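Local coordinates for Slr1951 protein (Synechocystis sp., PDB 3HX1) that is of unknown function but carries an FHA domain, a fold that in its relatives recognises phosphothreonine peptides, at residues I44-V49 / M104-V110. Sequence-based numbering, arbitrary orientation.
Sequences IKSQFV and MGPQVSV
The ring of Phe48 is flanked on its two faces by aliphatic carbons, Pro106 CG on one and CG of its own neighbour Gln47 on the opposite, both off toward the rim. Pro106 CG stands 3.7 Å from the centroid of the Phe48 ring and 25° off its normal, a CH-pi contact, while Pro106 O lies in the ring plane at the edge; some carbons of this pair sit implausibly close, so the fine detail is doubtful. A chi1 of -55°, with CG beside the backbone N, turns the Phe48 ring over the proline. Pro106 is presented by a type II turn from Gly105 to Val108, closed by a bond from Val108 N to Gly105 O and flanked by a second backbone bond, Met104 N to Val108 O. Within 44-49, Ser46 OG accepts from Phe48 N at 3.3 Å, an ST turn. The contact joins a loop of the FHA beta-sandwich, 44-49, between strands 42-43 and 54-58 of one sheet, to 104-110, the turn after strand 101-103 together with the first residues of strand 109-115 in the other. Deeper in, apolar side chains carry the contact. The end of selenomethionine Met104 lies against CG2 of Val49, although the position of its CE is doubtful, and the same Val49 methyl lies 3.9 Å from Val108 CG1. The other branch of Val108, CG2, meets Ile44 CG2 at 3.3 Å, the side chains crossing at about a right angle. Ile16 of strand 11-18 touches both Ile44 and Val110, extending this packing into the sandwich interior.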
loop_
_atom_site.group_PDB
_atom_site.type_symbol
_atom_site.label_atom_id
_atom_site.label_comp_id
_atom_site.label_asym_id
_atom_site.label_seq_id
_atom_site.Cartn_x
_atom_site.Cartn_y
_atom_site.Cartn_z
ATOM N N ILE A 44 7.267 4.384 0.487
ATOM C CA ILE A 44 6.279 5.424 0.260
ATOM C C ILE A 44 6.863 6.629 0.980
ATOM O O ILE A 44 6.732 6.767 2.198
ATOM C CB ILE A 44 4.902 5.094 0.853
ATOM C CG1 ILE A 44 4.116 4.166 -0.080
ATOM C CG2 ILE A 44 4.098 6.374 0.985
ATOM C CD1 ILE A 44 4.755 2.858 -0.329
ATOM N N LYS A 45 7.525 7.484 0.207
ATOM C CA LYS A 45 8.192 8.673 0.712
ATOM C C LYS A 45 7.264 9.772 1.214
ATOM O O LYS A 45 6.623 10.464 0.417
ATOM C CB LYS A 45 9.103 9.234 -0.382
ATOM C CG LYS A 45 9.847 10.512 -0.022
ATOM C CD LYS A 45 10.514 11.105 -1.265
ATOM C CE LYS A 45 11.224 12.416 -0.973
ATOM N NZ LYS A 45 11.628 13.107 -2.235
ATOM N N SER A 46 7.215 9.923 2.539
ATOM C CA SER A 46 6.413 10.944 3.214
ATOM C C SER A 46 6.622 10.877 4.710
ATOM O O SER A 46 7.006 9.841 5.243
ATOM C CB SER A 46 4.918 10.775 2.940
ATOM O OG SER A 46 4.197 11.852 3.519
ATOM N N GLN A 47 6.350 11.990 5.385
ATOM C CA GLN A 47 6.507 12.071 6.834
ATOM C C GLN A 47 5.252 11.586 7.536
ATOM O O GLN A 47 5.280 11.274 8.722
ATOM C CB GLN A 47 6.794 13.506 7.257
ATOM C CG GLN A 47 5.748 14.509 6.795
ATOM C CD GLN A 47 5.932 15.871 7.443
ATOM O OE1 GLN A 47 7.059 16.337 7.623
ATOM N NE2 GLN A 47 4.824 16.520 7.789
ATOM N N PHE A 48 4.151 11.522 6.797
ATOM C CA PHE A 48 2.887 11.071 7.362
ATOM C C PHE A 48 2.813 9.555 7.324
ATOM O O PHE A 48 1.883 8.953 7.849
ATOM C CB PHE A 48 1.720 11.679 6.583
ATOM C CG PHE A 48 1.770 13.179 6.492
ATOM C CD1 PHE A 48 2.163 13.944 7.586
ATOM C CD2 PHE A 48 1.382 13.831 5.329
ATOM C CE1 PHE A 48 2.157 15.332 7.526
ATOM C CE2 PHE A 48 1.371 15.221 5.261
ATOM C CZ PHE A 48 1.760 15.972 6.360
ATOM N N VAL A 49 3.808 8.946 6.694
ATOM C CA VAL A 49 3.875 7.499 6.590
ATOM C C VAL A 49 4.890 6.938 7.574
ATOM O O VAL A 49 6.026 7.391 7.636
ATOM C CB VAL A 49 4.278 7.070 5.173
ATOM C CG1 VAL A 49 4.587 5.576 5.149
ATOM C CG2 VAL A 49 3.158 7.398 4.211
HETATM N N MSE A 104 -3.303 6.839 2.474
HETATM C CA MSE A 104 -2.551 6.536 3.655
HETATM C C MSE A 104 -1.699 7.616 4.328
HETATM O O MSE A 104 -0.589 7.322 4.809
HETATM C CB MSE A 104 -1.753 5.274 3.329
HETATM C CG MSE A 104 -0.896 5.264 2.038
HETATM SE SE MSE A 104 0.358 3.998 2.532
HETATM C CE MSE A 104 0.672 5.303 3.855
ATOM N N GLY A 105 -2.273 8.835 4.366
ATOM C CA GLY A 105 -1.679 10.043 4.946
ATOM C C GLY A 105 -1.960 11.292 4.081
ATOM O O GLY A 105 -2.368 11.146 2.919
ATOM N N PRO A 106 -1.769 12.530 4.595
ATOM C CA PRO A 106 -2.018 13.744 3.800
ATOM C C PRO A 106 -1.163 13.727 2.529
ATOM O O PRO A 106 0.072 13.631 2.590
ATOM C CB PRO A 106 -1.595 14.872 4.741
ATOM C CG PRO A 106 -1.905 14.312 6.104
ATOM C CD PRO A 106 -1.424 12.875 5.986
ATOM N N GLN A 107 -1.831 13.787 1.380
ATOM C CA GLN A 107 -1.154 13.827 0.083
ATOM C C GLN A 107 -0.535 12.505 -0.400
ATOM O O GLN A 107 0.122 12.476 -1.437
ATOM C CB GLN A 107 -0.061 14.907 0.107
ATOM C CG GLN A 107 0.166 15.589 -1.226
ATOM C CD GLN A 107 -0.945 16.562 -1.552
ATOM O OE1 GLN A 107 -2.127 16.233 -1.435
ATOM N NE2 GLN A 107 -0.575 17.769 -1.968
ATOM N N VAL A 108 -0.732 11.406 0.321
ATOM C CA VAL A 108 -0.135 10.140 -0.114
ATOM C C VAL A 108 -1.119 8.977 -0.207
ATOM O O VAL A 108 -1.968 8.799 0.650
ATOM C CB VAL A 108 1.032 9.751 0.800
ATOM C CG1 VAL A 108 0.545 9.551 2.223
ATOM C CG2 VAL A 108 1.692 8.502 0.272
ATOM N N SER A 109 -0.962 8.158 -1.245
ATOM C CA SER A 109 -1.890 7.069 -1.525
ATOM C C SER A 109 -1.419 6.087 -2.596
ATOM O O SER A 109 -0.581 6.435 -3.422
ATOM C CB SER A 109 -3.171 7.697 -2.034
ATOM O OG SER A 109 -2.966 8.178 -3.363
ATOM N N VAL A 110 -1.984 4.877 -2.592
ATOM C CA VAL A 110 -1.648 3.875 -3.596
ATOM C C VAL A 110 -2.907 3.341 -4.263
ATOM O O VAL A 110 -3.870 2.951 -3.591
ATOM C CB VAL A 110 -0.875 2.662 -3.005
ATOM C CG1 VAL A 110 0.424 3.126 -2.366
ATOM C CG2 VAL A 110 -1.739 1.914 -2.010
#